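Local coordinates for uncharacterized protein (PDB 4QXZ) that is of unknown function but pairs a beta-barrel core, resembling type VI secretion system proteins, with a two-helix pair, at residues F29-Y41 with K146-K158. Sequence-based numbering, arbitrary orientation.
Sequences FQIVNEHGRIIEY and KKSFNRMMQSKPK
Arg151, on the last turns of helix 142-155, grips the carbonyl of His35 side-on with two hydrogen bonds. NE reaches His35 O at 3.0 Å and NH2 reaches the same oxygen at 2.8 Å, both moderately bent (N-H...O 143° and 153°); both donors lie in the carbonyl plane, and the oxygen sits near the guanidinium plane. CG of Arg151 stands anti to the backbone N (chi1 -176°), and a bend at chi3 turns the guanidinium edge to the hairpin loop. One turn on, Ser155 OG lies 2.8 Å from Gly36 O and 3.1 Å from Arg151 O in its own helix; its single proton can serve either. Within the loop, a hydrogen bond from Arg37 N to Asn33 OD1 braces the turn.

A second kind of contact is a stack of like charges. The guanidinium of Arg37 lies flat over that of Arg151, centres 4.0 Å apart and planes 9° apart; Arg37 NH2 lies over the rim of the Arg151 group, while Arg151 NE sits over the centre of the Arg37 group. Lys147 NZ comes to the edge of the Arg37 group.

The Pro157 ring packs against the type I turn from Asn33 to Gly36, its CG 3.6 Å from Gly36 CA, and its CB meets Val32 CG1. Val32 CG1 and Ile38 CG1 both rest against Ser155 CB. Gly36, with positive phi, brings its bare CA between Met152, Ser155 and Pro157, and the Met152 CE methyl lies 3.3 Å from His35 O.

The contact thus docks the hairpin joining strands 23-32 and 38-41 onto the C-terminal end of a helix of the two-helix pair. By spending its NE/NH2 edge on His35 O, Arg151 has its guanidinium rotation fixed, leaving a broad flat face for Arg37 to lie on.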
loop_
_atom_site.group_PDB
_atom_site.type_symbol
_atom_site.label_atom_id
_atom_site.label_comp_id
_atom_site.label_asym_id
_atom_site.label_seq_id
_atom_site.Cartn_x
_atom_site.Cartn_y
_atom_site.Cartn_z
ATOM N N PHE A 29 -8.421 3.580 10.731
ATOM C CA PHE A 29 -8.179 4.992 10.929
ATOM C C PHE A 29 -8.907 5.456 12.160
ATOM O O PHE A 29 -10.092 5.183 12.304
ATOM C CB PHE A 29 -8.663 5.777 9.727
ATOM C CG PHE A 29 -8.471 7.255 9.871
ATOM C CD1 PHE A 29 -7.190 7.793 9.920
ATOM C CD2 PHE A 29 -9.558 8.106 9.965
ATOM C CE1 PHE A 29 -7.000 9.158 10.073
ATOM C CE2 PHE A 29 -9.381 9.469 10.098
ATOM C CZ PHE A 29 -8.102 10.001 10.152
ATOM N N GLN A 30 -8.207 6.153 13.046
ATOM C CA GLN A 30 -8.829 6.680 14.253
ATOM C C GLN A 30 -8.333 8.081 14.550
ATOM O O GLN A 30 -7.194 8.435 14.193
ATOM C CB GLN A 30 -8.490 5.801 15.447
ATOM C CG GLN A 30 -8.808 4.325 15.288
ATOM C CD GLN A 30 -8.316 3.504 16.466
ATOM O OE1 GLN A 30 -7.285 3.815 17.062
ATOM N NE2 GLN A 30 -9.058 2.448 16.815
ATOM N N ILE A 31 -9.175 8.861 15.232
ATOM C CA ILE A 31 -8.809 10.198 15.721
ATOM C C ILE A 31 -9.043 10.219 17.215
ATOM O O ILE A 31 -10.097 9.743 17.710
ATOM C CB ILE A 31 -9.634 11.311 15.067
ATOM C CG1 ILE A 31 -9.527 11.200 13.533
ATOM C CG2 ILE A 31 -9.161 12.690 15.545
ATOM C CD1 ILE A 31 -9.905 12.455 12.777
ATOM N N VAL A 32 -8.053 10.717 17.923
ATOM C CA VAL A 32 -8.044 10.738 19.360
ATOM C C VAL A 32 -8.032 12.142 19.898
ATOM O O VAL A 32 -7.271 12.955 19.459
ATOM C CB VAL A 32 -6.805 10.038 19.873
ATOM C CG1 VAL A 32 -6.914 9.762 21.343
ATOM C CG2 VAL A 32 -6.633 8.746 19.154
ATOM N N ASN A 33 -8.906 12.423 20.833
ATOM C CA ASN A 33 -8.924 13.699 21.522
ATOM C C ASN A 33 -8.144 13.745 22.834
ATOM O O ASN A 33 -7.503 12.821 23.200
ATOM C CB ASN A 33 -10.364 14.197 21.669
ATOM C CG ASN A 33 -11.102 13.547 22.787
ATOM O OD1 ASN A 33 -10.585 12.722 23.476
ATOM N ND2 ASN A 33 -12.324 13.913 22.951
ATOM N N GLU A 34 -8.222 14.855 23.531
ATOM C CA GLU A 34 -7.460 15.145 24.721
ATOM C C GLU A 34 -7.673 14.163 25.793
ATOM O O GLU A 34 -6.819 13.935 26.606
ATOM C CB GLU A 34 -8.014 16.359 25.374
ATOM C CG GLU A 34 -7.901 17.675 24.700
ATOM C CD GLU A 34 -8.608 18.690 25.549
ATOM O OE1 GLU A 34 -9.292 18.258 26.497
ATOM O OE2 GLU A 34 -8.424 19.904 25.322
ATOM N N HIS A 35 -8.880 13.679 25.863
ATOM C CA HIS A 35 -9.292 12.821 26.911
ATOM C C HIS A 35 -9.089 11.430 26.574
ATOM O O HIS A 35 -9.655 10.581 27.216
ATOM C CB HIS A 35 -10.750 13.015 27.210
ATOM C CG HIS A 35 -11.098 14.409 27.529
ATOM N ND1 HIS A 35 -10.534 15.061 28.513
ATOM C CD2 HIS A 35 -11.971 15.270 26.946
ATOM C CE1 HIS A 35 -11.023 16.272 28.569
ATOM N NE2 HIS A 35 -11.904 16.400 27.609
ATOM N N GLY A 36 -8.354 11.177 25.516
ATOM C CA GLY A 36 -8.144 9.818 25.044
ATOM C C GLY A 36 -9.327 9.058 24.515
ATOM O O GLY A 36 -9.415 7.878 24.662
ATOM N N ARG A 37 -10.223 9.753 23.866
ATOM C CA ARG A 37 -11.401 9.165 23.314
ATOM C C ARG A 37 -11.224 9.028 21.838
ATOM O O ARG A 37 -10.835 9.950 21.173
ATOM C CB ARG A 37 -12.613 10.010 23.661
ATOM C CG ARG A 37 -12.737 10.185 25.165
ATOM C CD ARG A 37 -14.082 10.703 25.654
ATOM N NE ARG A 37 -14.504 10.030 26.888
ATOM C CZ ARG A 37 -14.867 8.751 26.983
ATOM N NH1 ARG A 37 -14.863 7.956 25.931
ATOM N NH2 ARG A 37 -15.247 8.257 28.153
ATOM N N ILE A 38 -11.477 7.822 21.366
ATOM C CA ILE A 38 -11.237 7.434 19.990
ATOM C C ILE A 38 -12.512 7.609 19.210
ATOM O O ILE A 38 -13.545 7.095 19.609
ATOM C CB ILE A 38 -10.826 5.948 19.885
ATOM C CG1 ILE A 38 -9.439 5.737 20.488
ATOM C CG2 ILE A 38 -10.824 5.480 18.427
ATOM C CD1 ILE A 38 -9.065 4.287 20.733
ATOM N N ILE A 39 -12.440 8.314 18.091
ATOM C CA ILE A 39 -13.434 8.113 17.041
ATOM C C ILE A 39 -12.767 7.325 15.897
ATOM O O ILE A 39 -11.761 7.772 15.334
ATOM C CB ILE A 39 -14.041 9.430 16.533
ATOM C CG1 ILE A 39 -14.758 10.159 17.666
ATOM C CG2 ILE A 39 -15.052 9.166 15.425
ATOM C CD1 ILE A 39 -15.259 11.540 17.260
ATOM N N GLU A 40 -13.328 6.153 15.584
ATOM C CA GLU A 40 -12.853 5.332 14.487
ATOM C C GLU A 40 -13.754 5.507 13.274
ATOM O O GLU A 40 -14.972 5.431 13.379
ATOM C CB GLU A 40 -12.803 3.832 14.874
ATOM C CG GLU A 40 -12.403 2.938 13.688
ATOM C CD GLU A 40 -11.661 1.662 14.056
ATOM O OE1 GLU A 40 -11.379 1.420 15.246
ATOM O OE2 GLU A 40 -11.349 0.893 13.127
ATOM N N TYR A 41 -13.154 5.704 12.108
ATOM C CA TYR A 41 -13.935 5.800 10.875
ATOM C C TYR A 41 -13.711 4.562 10.021
ATOM O O TYR A 41 -12.580 4.148 9.803
ATOM C CB TYR A 41 -13.568 7.068 10.108
ATOM C CG TYR A 41 -13.813 8.317 10.913
ATOM C CD1 TYR A 41 -12.852 8.802 11.787
ATOM C CD2 TYR A 41 -15.008 9.009 10.816
ATOM C CE1 TYR A 41 -13.072 9.943 12.533
ATOM C CE2 TYR A 41 -15.236 10.155 11.560
ATOM C CZ TYR A 41 -14.263 10.613 12.419
ATOM O OH TYR A 41 -14.476 11.745 13.162
ATOM N N LYS A 146 -8.725 5.862 37.735
ATOM C CA LYS A 146 -8.553 4.554 37.092
ATOM C C LYS A 146 -9.224 4.496 35.716
ATOM O O LYS A 146 -8.706 3.864 34.785
ATOM C CB LYS A 146 -9.135 3.429 37.948
ATOM C CG LYS A 146 -8.350 3.106 39.205
ATOM C CD LYS A 146 -9.257 2.861 40.411
ATOM C CE LYS A 146 -9.563 1.399 40.642
ATOM N NZ LYS A 146 -10.187 1.150 41.974
ATOM N N LYS A 147 -10.380 5.139 35.606
ATOM C CA LYS A 147 -11.173 5.102 34.383
ATOM C C LYS A 147 -10.427 5.812 33.268
ATOM O O LYS A 147 -10.223 5.243 32.195
ATOM C CB LYS A 147 -12.527 5.781 34.578
ATOM C CG LYS A 147 -13.393 5.733 33.327
ATOM C CD LYS A 147 -14.661 6.566 33.427
ATOM C CE LYS A 147 -15.638 6.121 32.345
ATOM N NZ LYS A 147 -16.546 7.188 31.842
ATOM N N SER A 148 -10.039 7.056 33.534
ATOM C CA SER A 148 -9.318 7.853 32.573
ATOM C C SER A 148 -7.934 7.259 32.264
ATOM O O SER A 148 -7.521 7.202 31.124
ATOM C CB SER A 148 -9.174 9.287 33.081
ATOM O OG SER A 148 -10.370 10.008 32.888
ATOM N N PHE A 149 -7.221 6.828 33.283
ATOM C CA PHE A 149 -5.878 6.309 33.071
ATOM C C PHE A 149 -5.881 5.112 32.135
ATOM O O PHE A 149 -5.033 5.001 31.265
ATOM C CB PHE A 149 -5.253 5.896 34.392
ATOM C CG PHE A 149 -3.837 5.389 34.273
ATOM C CD1 PHE A 149 -2.784 6.273 34.130
ATOM C CD2 PHE A 149 -3.556 4.026 34.349
ATOM C CE1 PHE A 149 -1.479 5.815 34.040
ATOM C CE2 PHE A 149 -2.260 3.562 34.270
ATOM C CZ PHE A 149 -1.225 4.456 34.104
ATOM N N ASN A 150 -6.801 4.220 32.335
ATOM C CA ASN A 150 -6.885 3.061 31.513
ATOM C C ASN A 150 -7.245 3.334 30.081
ATOM O O ASN A 150 -6.699 2.725 29.202
ATOM C CB ASN A 150 -7.845 2.082 32.121
ATOM C CG ASN A 150 -7.392 1.575 33.457
ATOM O OD1 ASN A 150 -6.333 1.887 33.928
ATOM N ND2 ASN A 150 -8.213 0.792 34.072
ATOM N N ARG A 151 -8.184 4.227 29.851
ATOM C CA ARG A 151 -8.546 4.611 28.520
ATOM C C ARG A 151 -7.443 5.336 27.817
ATOM O O ARG A 151 -7.121 5.050 26.710
ATOM C CB ARG A 151 -9.801 5.458 28.555
ATOM C CG ARG A 151 -10.341 5.838 27.208
ATOM C CD ARG A 151 -11.530 6.766 27.259
ATOM N NE ARG A 151 -11.205 8.063 27.837
ATOM C CZ ARG A 151 -11.469 8.496 29.064
ATOM N NH1 ARG A 151 -12.063 7.755 29.969
ATOM N NH2 ARG A 151 -11.106 9.718 29.393
ATOM N N MET A 152 -6.841 6.268 28.510
ATOM C CA MET A 152 -5.753 6.993 27.973
ATOM C C MET A 152 -4.543 6.110 27.763
ATOM O O MET A 152 -3.786 6.352 26.870
ATOM C CB MET A 152 -5.457 8.215 28.795
ATOM C CG MET A 152 -6.628 9.170 28.853
ATOM S SD MET A 152 -6.435 10.643 29.789
ATOM C CE MET A 152 -8.049 10.794 30.144
ATOM N N MET A 153 -4.317 5.109 28.594
ATOM C CA MET A 153 -3.181 4.269 28.312
ATOM C C MET A 153 -3.273 3.539 26.991
ATOM O O MET A 153 -2.279 3.263 26.398
ATOM C CB MET A 153 -2.827 3.317 29.440
ATOM C CG MET A 153 -1.942 3.914 30.537
ATOM S SD MET A 153 -0.339 4.522 30.247
ATOM C CE MET A 153 0.469 3.033 30.125
ATOM N N GLN A 154 -4.444 3.111 26.589
ATOM C CA GLN A 154 -4.597 2.578 25.264
ATOM C C GLN A 154 -4.561 3.525 24.072
ATOM O O GLN A 154 -3.905 3.259 23.108
ATOM C CB GLN A 154 -5.864 1.784 25.219
ATOM C CG GLN A 154 -5.808 0.531 26.026
ATOM C CD GLN A 154 -4.642 -0.331 25.654
ATOM O OE1 GLN A 154 -4.421 -0.644 24.511
ATOM N NE2 GLN A 154 -3.896 -0.708 26.621
ATOM N N SER A 155 -5.304 4.607 24.150
ATOM C CA SER A 155 -5.423 5.586 23.085
ATOM C C SER A 155 -4.243 6.493 22.880
ATOM O O SER A 155 -4.012 6.978 21.828
ATOM C CB SER A 155 -6.683 6.412 23.234
ATOM O OG SER A 155 -6.691 7.146 24.434
ATOM N N LYS A 156 -3.539 6.705 23.961
ATOM C CA LYS A 156 -2.349 7.555 24.046
ATOM C C LYS A 156 -2.432 8.977 23.581
ATOM O O LYS A 156 -1.625 9.366 22.795
ATOM C CB LYS A 156 -1.249 6.860 23.302
ATOM C CG LYS A 156 -0.946 5.501 23.882
ATOM C CD LYS A 156 -0.210 4.592 22.917
ATOM C CE LYS A 156 -0.310 3.118 23.291
ATOM N NZ LYS A 156 -0.016 2.219 22.139
ATOM N N PRO A 157 -3.385 9.767 24.056
ATOM C CA PRO A 157 -3.454 11.148 23.566
ATOM C C PRO A 157 -2.137 11.907 23.780
ATOM O O PRO A 157 -1.358 11.563 24.690
ATOM C CB PRO A 157 -4.590 11.771 24.397
ATOM C CG PRO A 157 -4.778 10.874 25.575
ATOM C CD PRO A 157 -4.336 9.499 25.149
ATOM N N LYS A 158 -1.877 12.895 22.924
ATOM C CA LYS A 158 -0.811 13.874 23.181
ATOM C C LYS A 158 -1.076 14.511 24.519
ATOM O O LYS A 158 -2.222 14.837 24.857
ATOM C CB LYS A 158 -0.710 14.977 22.107
ATOM C CG LYS A 158 0.020 14.540 20.842
ATOM C CD LYS A 158 1.023 15.582 20.350
ATOM C CE LYS A 158 2.010 15.004 19.329
ATOM N NZ LYS A 158 2.975 14.037 19.933
HETATM O O HOH W 1 -4.844 13.366 21.145
#